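Local coordinates for phosphoserine aminotransferase SerC (Cytophaga hutchinsonii ATCC 33406, PDB 3FFR), which probably catalyses the pyridoxal-phosphate-dependent transfer of an amino group between phosphoserine and 2-oxoglutarate in serine biosynthesis, at residues C89-F94 with S143-P148; A168-P173 with M300-A305. All blocks are in the same frame, centred on the assembly; numbering follows the deposited sequence.

Both contacts are buried and hold loops near the bound serine. Their centres are about 10 Å apart. Contact 1 joins the turn after strand 85-90 to the hairpin arm 143-148. Contact 2 joins the loop after strand 163-167 to the start of strand 302-307. The two touch directly: CG2 of Val304 lies 3.4 Å from CA of Gly144, and CB of Val304 lies 3.6 Å from O of Ser143. Asn139 bonds to side chains of both contacts. In contact 1, Phe94 meets the serine. In contact 2, the side chain of Ser170 is about 8 Å from a bound serine. Lys191, modified by the cofactor, belongs to the same pocket.

Contact 1. Residues C89-F94 with S143-P148; sequences CVNGSF and SGVSMP. With SER (serine), chain B.
The amide nitrogen ND2 of Asn91 lies in van der Waals contact with the methyl CG1 of Val145 at 3.7 Å, and the two side chains meet at a slant. The apolar contact is further along, where SG of Cys89 meets the methyl CE of Met147, a selenomethionine, at 4.1 Å. The bend of Met147 at chi3 (-88°) turns CE off an otherwise extended chain. Cys89 and Met147 also pack on Leu136 of strand 133-137.

The polar contact runs through water. Water 1 gives a proton to Asn91 O at 2.6 Å and accepts one from Ser143 OG at 2.8 Å. Water 2 gives a proton to Val145 O at 2.8 Å and takes a longer bond, 3.3 Å, from Asn91 ND2. The main partner of ND2 is Lys118 O; water 2 is an additional one. Within 143-148, Val145 N makes a weak bond to Ser143 OG.

The ring of Phe94 turns its edge to the bound serine, with CZ of Phe94 3.6 Å from the ligand CA.

Gly144 and Val145 both face Glu140, which makes a G1 beta bulge in the small hairpin. Gly92 is the N-cap residue of helix 93-104. The arrangement is a strand-to-helix turn packed, partly through water, on a small bulged hairpin beside the ligand pocket of a class V aminotransferase.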
ATOM      1  N   CYS A  89       4.646  -0.512  25.833  1.00 24.93           N
ATOM      2  CA  CYS A  89       4.412   0.745  26.573  1.00 24.25           C
ATOM      3  C   CYS A  89       3.233   1.439  25.906  1.00 26.95           C
ATOM      4  O   CYS A  89       3.301   1.784  24.721  1.00 28.65           O
ATOM      5  CB  CYS A  89       5.641   1.668  26.553  1.00 27.20           C
ATOM      6  SG  CYS A  89       6.916   1.145  27.729  1.00 29.48           S
ATOM      7  N   VAL A  90       2.165   1.634  26.665  1.00 25.94           N
ATOM      8  CA  VAL A  90       0.915   2.209  26.143  1.00 25.15           C
ATOM      9  C   VAL A  90       0.546   3.497  26.857  1.00 26.40           C
ATOM     10  O   VAL A  90       0.403   3.501  28.087  1.00 27.85           O
ATOM     11  CB  VAL A  90      -0.246   1.181  26.277  1.00 27.19           C
ATOM     12  CG1 VAL A  90      -1.612   1.817  25.896  1.00 27.58           C
ATOM     13  CG2 VAL A  90       0.062  -0.082  25.428  1.00 25.73           C
ATOM     14  N   ASN A  91       0.415   4.569  26.084  1.00 27.07           N
ATOM     15  CA  ASN A  91       0.062   5.880  26.669  1.00 26.47           C
ATOM     16  C   ASN A  91      -0.824   6.725  25.791  1.00 28.71           C
ATOM     17  O   ASN A  91      -1.014   7.924  26.005  1.00 29.39           O
ATOM     18  CB  ASN A  91       1.305   6.675  27.094  1.00 28.34           C
ATOM     19  CG  ASN A  91       2.162   7.096  25.920  1.00 27.29           C
ATOM     20  OD1 ASN A  91       2.026   6.570  24.814  1.00 27.85           O
ATOM     21  ND2 ASN A  91       3.028   8.080  26.147  1.00 31.00           N
ATOM     22  N   GLY A  92      -1.360   6.104  24.763  1.00 27.71           N
ATOM     23  CA  GLY A  92      -2.258   6.814  23.851  1.00 26.79           C
ATOM     24  C   GLY A  92      -2.842   5.898  22.808  1.00 27.25           C
ATOM     25  O   GLY A  92      -2.646   4.673  22.827  1.00 27.72           O
ATOM     26  N   SER A  93      -3.552   6.517  21.882  1.00 27.34           N
ATOM     27  CA  SER A  93      -4.324   5.758  20.899  1.00 27.96           C
ATOM     28  C   SER A  93      -3.539   4.856  19.963  1.00 28.06           C
ATOM     29  O   SER A  93      -3.986   3.728  19.635  1.00 27.73           O
ATOM     30  CB  SER A  93      -5.204   6.686  20.085  1.00 30.02           C
ATOM     31  OG  SER A  93      -6.056   7.421  20.944  1.00 33.27           O
ATOM     32  N   PHE A  94      -2.380   5.337  19.528  1.00 28.07           N
ATOM     33  CA  PHE A  94      -1.559   4.540  18.589  1.00 27.10           C
ATOM     34  C   PHE A  94      -0.860   3.388  19.305  1.00 27.15           C
ATOM     35  O   PHE A  94      -0.950   2.235  18.868  1.00 28.07           O
ATOM     36  CB  PHE A  94      -0.608   5.430  17.813  1.00 26.51           C
ATOM     37  CG  PHE A  94      -1.346   6.340  16.893  1.00 28.28           C
ATOM     38  CD1 PHE A  94      -1.787   5.878  15.673  1.00 32.96           C
ATOM     39  CD2 PHE A  94      -1.705   7.603  17.291  1.00 27.70           C
ATOM     40  CE1 PHE A  94      -2.509   6.707  14.826  1.00 36.89           C
ATOM     41  CE2 PHE A  94      -2.447   8.435  16.481  1.00 31.15           C
ATOM     42  CZ  PHE A  94      -2.843   8.004  15.237  1.00 34.66           C
ATOM     43  N   SER A 143      -1.352  12.158  21.785  1.00 26.20           N
ATOM     44  CA  SER A 143      -1.224  12.946  23.014  1.00 27.35           C
ATOM     45  C   SER A 143      -0.106  13.964  23.021  1.00 28.24           C
ATOM     46  O   SER A 143      -0.058  14.831  23.883  1.00 28.55           O
ATOM     47  CB  SER A 143      -1.018  12.000  24.183  1.00 27.45           C
ATOM     48  OG  SER A 143       0.243  11.372  24.085  1.00 25.56           O
ATOM     49  N   GLY A 144       0.811  13.822  22.075  1.00 28.04           N
ATOM     50  CA  GLY A 144       1.972  14.704  21.983  1.00 26.83           C
ATOM     51  C   GLY A 144       3.107  14.392  22.960  1.00 28.09           C
ATOM     52  O   GLY A 144       3.948  15.253  23.263  1.00 27.88           O
ATOM     53  N   VAL A 145       3.119  13.163  23.461  1.00 27.02           N
ATOM     54  CA  VAL A 145       4.166  12.701  24.365  1.00 27.10           C
ATOM     55  C   VAL A 145       5.221  11.875  23.643  1.00 29.41           C
ATOM     56  O   VAL A 145       4.918  10.960  22.874  1.00 27.55           O
ATOM     57  CB  VAL A 145       3.602  11.849  25.533  1.00 26.26           C
ATOM     58  CG1 VAL A 145       4.773  11.283  26.460  1.00 26.06           C
ATOM     59  CG2 VAL A 145       2.573  12.678  26.396  1.00 26.14           C
ATOM     60  N   SER A 146       6.475  12.221  23.899  1.00 26.67           N
ATOM     61  CA  SER A 146       7.614  11.457  23.378  1.00 26.83           C
ATOM     62  C   SER A 146       8.285  10.648  24.455  1.00 29.24           C
ATOM     63  O   SER A 146       8.158  10.918  25.642  1.00 28.49           O
ATOM     64  CB  SER A 146       8.669  12.369  22.748  1.00 27.61           C
ATOM     65  OG  SER A 146       8.178  13.139  21.654  1.00 30.95           O
HETATM   66  N   MSE A 147       8.981   9.620  23.996  1.00 25.52           N
HETATM   67  CA  MSE A 147       9.924   8.837  24.819  1.00 26.29           C
HETATM   68  C   MSE A 147      11.313   9.138  24.241  1.00 28.07           C
HETATM   69  O   MSE A 147      11.716   8.538  23.238  1.00 26.31           O
HETATM   70  CB  MSE A 147       9.684   7.346  24.776  1.00 28.42           C
HETATM   71  CG  MSE A 147      10.630   6.643  25.714  1.00 27.31           C
HETATM   72 SE   MSE A 147      10.451   4.713  25.746  0.75 25.73          SE
HETATM   73  CE  MSE A 147       9.072   4.542  27.142  1.00 33.43           C
ATOM     74  N   PRO A 148      12.038  10.091  24.841  1.00 27.97           N
ATOM     75  CA  PRO A 148      13.350  10.463  24.308  1.00 29.79           C
ATOM     76  C   PRO A 148      14.318   9.288  24.203  1.00 30.47           C
ATOM     77  O   PRO A 148      14.183   8.311  24.912  1.00 27.76           O
ATOM     78  CB  PRO A 148      13.850  11.470  25.306  1.00 28.82           C
ATOM     79  CG  PRO A 148      12.631  12.110  25.820  1.00 30.10           C
ATOM     80  CD  PRO A 148      11.656  10.970  25.970  1.00 30.16           C
TER
HETATM   81  N   SER B 362      -5.326   6.924  11.285  0.75 31.52           N
HETATM   82  CA  SER B 362      -5.202   7.752  12.500  0.75 39.35           C
HETATM   83  C   SER B 362      -6.543   7.761  13.151  0.75 40.76           C
HETATM   84  O   SER B 362      -6.748   6.848  13.947  0.75 46.00           O
HETATM   85  CB  SER B 362      -4.658   9.176  12.235  0.75 39.90           C
HETATM   86  OG  SER B 362      -3.338   9.172  11.615  0.75 40.73           O
HETATM   87  OXT SER B 362      -7.420   8.582  12.901  0.75 40.10           O
HETATM   88  O   HOH W   1       0.267  10.125  26.562  1.00 25.93           O
HETATM   89  O   HOH W   2       5.372   8.433  23.889  1.00 34.47           O

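Contact 2. Residues A168-P173 with M300-A305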
ATOM      1  N   ALA A 168       8.395   5.322  15.352  1.00 26.56           N
ATOM      2  CA  ALA A 168       8.836   6.750  15.178  1.00 26.78           C
ATOM      3  C   ALA A 168       8.132   7.365  13.957  1.00 26.28           C
ATOM      4  O   ALA A 168       8.636   8.223  13.272  1.00 27.51           O
ATOM      5  CB  ALA A 168      10.370   6.850  15.063  1.00 26.82           C
ATOM      6  N   VAL A 169       6.928   6.866  13.743  1.00 26.48           N
ATOM      7  CA  VAL A 169       6.067   7.223  12.645  1.00 26.56           C
ATOM      8  C   VAL A 169       5.882   8.722  12.511  1.00 28.11           C
ATOM      9  O   VAL A 169       5.998   9.277  11.427  1.00 26.70           O
ATOM     10  CB  VAL A 169       4.684   6.500  12.737  1.00 26.19           C
ATOM     11  CG1 VAL A 169       3.665   7.081  11.739  1.00 28.38           C
ATOM     12  CG2 VAL A 169       4.846   4.962  12.559  1.00 25.99           C
ATOM     13  N   SER A 170       5.673   9.385  13.637  1.00 26.45           N
ATOM     14  CA  SER A 170       5.393  10.831  13.612  1.00 26.93           C
ATOM     15  C   SER A 170       6.564  11.668  14.081  1.00 26.02           C
ATOM     16  O   SER A 170       6.410  12.845  14.462  1.00 27.83           O
ATOM     17  CB  SER A 170       4.115  11.156  14.381  1.00 28.95           C
ATOM     18  OG  SER A 170       4.224  10.724  15.735  1.00 27.31           O
ATOM     19  N   SER A 171       7.759  11.085  14.039  1.00 26.94           N
ATOM     20  CA  SER A 171       8.958  11.827  14.467  1.00 26.28           C
ATOM     21  C   SER A 171      10.219  11.673  13.612  1.00 26.33           C
ATOM     22  O   SER A 171      10.962  12.634  13.449  1.00 27.23           O
ATOM     23  CB  SER A 171       9.288  11.496  15.918  1.00 26.61           C
ATOM     24  OG  SER A 171       9.495  10.112  16.086  1.00 26.24           O
ATOM     25  N   LEU A 172      10.528  10.465  13.130  1.00 25.45           N
ATOM     26  CA  LEU A 172      11.737  10.260  12.316  0.50 26.46           C
ATOM     27  C   LEU A 172      11.657  11.258  11.154  1.00 27.78           C
ATOM     28  O   LEU A 172      10.606  11.383  10.524  1.00 29.30           O
ATOM     29  CB  LEU A 172      11.823   8.794  11.839  0.50 26.38           C
ATOM     30  CG  LEU A 172      13.157   8.240  11.349  0.50 26.45           C
ATOM     31  CD1 LEU A 172      14.170   8.202  12.485  0.50 27.32           C
ATOM     32  CD2 LEU A 172      12.978   6.832  10.752  0.50 22.05           C
ATOM     33  N   PRO A 173      12.783  11.925  10.806  1.00 27.37           N
ATOM     34  CA  PRO A 173      14.142  11.770  11.299  1.00 27.77           C
ATOM     35  C   PRO A 173      14.643  12.612  12.463  1.00 26.63           C
ATOM     36  O   PRO A 173      15.852  12.807  12.591  1.00 28.62           O
ATOM     37  CB  PRO A 173      14.954  12.120  10.049  1.00 28.90           C
ATOM     38  CG  PRO A 173      14.151  13.233   9.383  1.00 27.89           C
ATOM     39  CD  PRO A 173      12.709  12.880   9.678  1.00 29.12           C
HETATM   40  N   MSE A 300       8.662  17.267  20.037  1.00 27.53           N
HETATM   41  CA  MSE A 300       9.207  18.358  19.207  1.00 29.13           C
HETATM   42  C   MSE A 300       8.551  18.435  17.805  1.00 29.23           C
HETATM   43  O   MSE A 300       8.642  19.462  17.114  1.00 27.99           O
HETATM   44  CB  MSE A 300      10.728  18.183  19.038  1.00 29.68           C
HETATM   45  CG  MSE A 300      11.540  18.248  20.274  1.00 33.29           C
HETATM   46 SE   MSE A 300      11.742  20.183  20.733  0.75 37.04          SE
HETATM   47  CE  MSE A 300      13.052  19.954  22.162  1.00 39.69           C
ATOM     48  N   THR A 301       7.879  17.348  17.381  1.00 28.00           N
ATOM     49  CA  THR A 301       7.302  17.218  16.024  1.00 27.43           C
ATOM     50  C   THR A 301       5.793  17.332  15.910  1.00 25.65           C
ATOM     51  O   THR A 301       5.247  17.737  14.871  1.00 27.51           O
ATOM     52  CB  THR A 301       7.779  15.909  15.335  1.00 27.54           C
ATOM     53  OG1 THR A 301       7.458  14.769  16.156  1.00 25.76           O
ATOM     54  CG2 THR A 301       9.286  15.958  15.103  1.00 26.42           C
ATOM     55  N   THR A 302       5.115  16.954  16.984  1.00 27.63           N
ATOM     56  CA  THR A 302       3.661  17.094  17.050  1.00 25.46           C
ATOM     57  C   THR A 302       3.336  17.716  18.408  1.00 27.67           C
ATOM     58  O   THR A 302       3.223  17.023  19.421  1.00 28.24           O
ATOM     59  CB  THR A 302       2.937  15.763  16.875  1.00 29.67           C
ATOM     60  OG1 THR A 302       3.259  14.894  17.962  1.00 26.79           O
ATOM     61  CG2 THR A 302       3.316  15.071  15.532  1.00 26.80           C
ATOM     62  N   ILE A 303       3.203  19.043  18.393  1.00 26.64           N
ATOM     63  CA  ILE A 303       3.010  19.835  19.627  1.00 28.80           C
ATOM     64  C   ILE A 303       1.541  19.938  19.990  1.00 26.51           C
ATOM     65  O   ILE A 303       0.733  20.493  19.252  1.00 29.65           O
ATOM     66  CB  ILE A 303       3.674  21.231  19.479  1.00 29.22           C
ATOM     67  CG1 ILE A 303       5.173  21.059  19.151  1.00 32.83           C
ATOM     68  CG2 ILE A 303       3.477  22.107  20.724  1.00 29.13           C
ATOM     69  CD1 ILE A 303       5.915  22.363  18.752  1.00 34.53           C
ATOM     70  N   VAL A 304       1.218  19.401  21.159  1.00 26.10           N
ATOM     71  CA  VAL A 304      -0.147  19.365  21.648  1.00 25.90           C
ATOM     72  C   VAL A 304      -0.374  20.391  22.755  1.00 26.16           C
ATOM     73  O   VAL A 304       0.365  20.475  23.756  1.00 26.18           O
ATOM     74  CB  VAL A 304      -0.510  17.937  22.089  1.00 28.54           C
ATOM     75  CG1 VAL A 304      -1.980  17.872  22.614  1.00 27.10           C
ATOM     76  CG2 VAL A 304      -0.292  16.983  20.878  1.00 28.78           C
ATOM     77  N   ALA A 305      -1.367  21.241  22.490  1.00 26.40           N
ATOM     78  CA  ALA A 305      -1.715  22.290  23.419  1.00 26.72           C
ATOM     79  C   ALA A 305      -3.164  22.179  23.842  1.00 28.20           C
ATOM     80  O   ALA A 305      -4.060  21.969  23.016  1.00 29.11           O
ATOM     81  CB  ALA A 305      -1.480  23.676  22.754  1.00 24.69           C
TER
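Thr301 OG1 donates a 2.8 Å hydrogen bond to Ser170 O. The donor sits 17° out of the carbonyl plane, and the C=O...donor angle is 143°. OG1 of Thr301 lies between its backbone N and carbonyl carbon (chi1 56°), and this turn aims the hydroxyl at the loop. It is the one direct hydrogen bond between 168-173 and 300-305.

A few van der Waals contacts accompany that bond. The same OG1 of Thr301 lies 3.8 Å from CB of Ser171, and the methyl CG2 of Thr301 rests near the backbone of Ser171. Thr302 adds its own methyl: CG2 comes to 4.0 Å from Ser170 O and 4.2 Å from Ser170 CB. A valine in place of Thr301 would probably leave Ser170 O without its direct hydrogen bond to 300-305.

The remaining hydroxyls are held by neighbours. Asn139 ND2 bonds to both Ser170 OG and Thr302 OG1, so it ties the two segments together from a third place. Thr141 also binds Ser170 OG, and His138 ND1 pairs with Ser171 OG.

The loop has its own brace. Ala168 O accepts bonds from Ser171 N at 3.1 Å and from Leu172 N at 2.9 Å, which keeps the turn compact. Ile303 shares a backbone hydrogen bond with Ile339, which places strand 302-307 beside strand 336-340.

The contact therefore joins the two larger sheets of the chain. The loop follows a parallel strand of the seven-stranded sheet, and Thr302 begins a strand of the five-stranded one. This is consistent with the large-domain to small-domain junction beside the active site in fold type I aminotransferases.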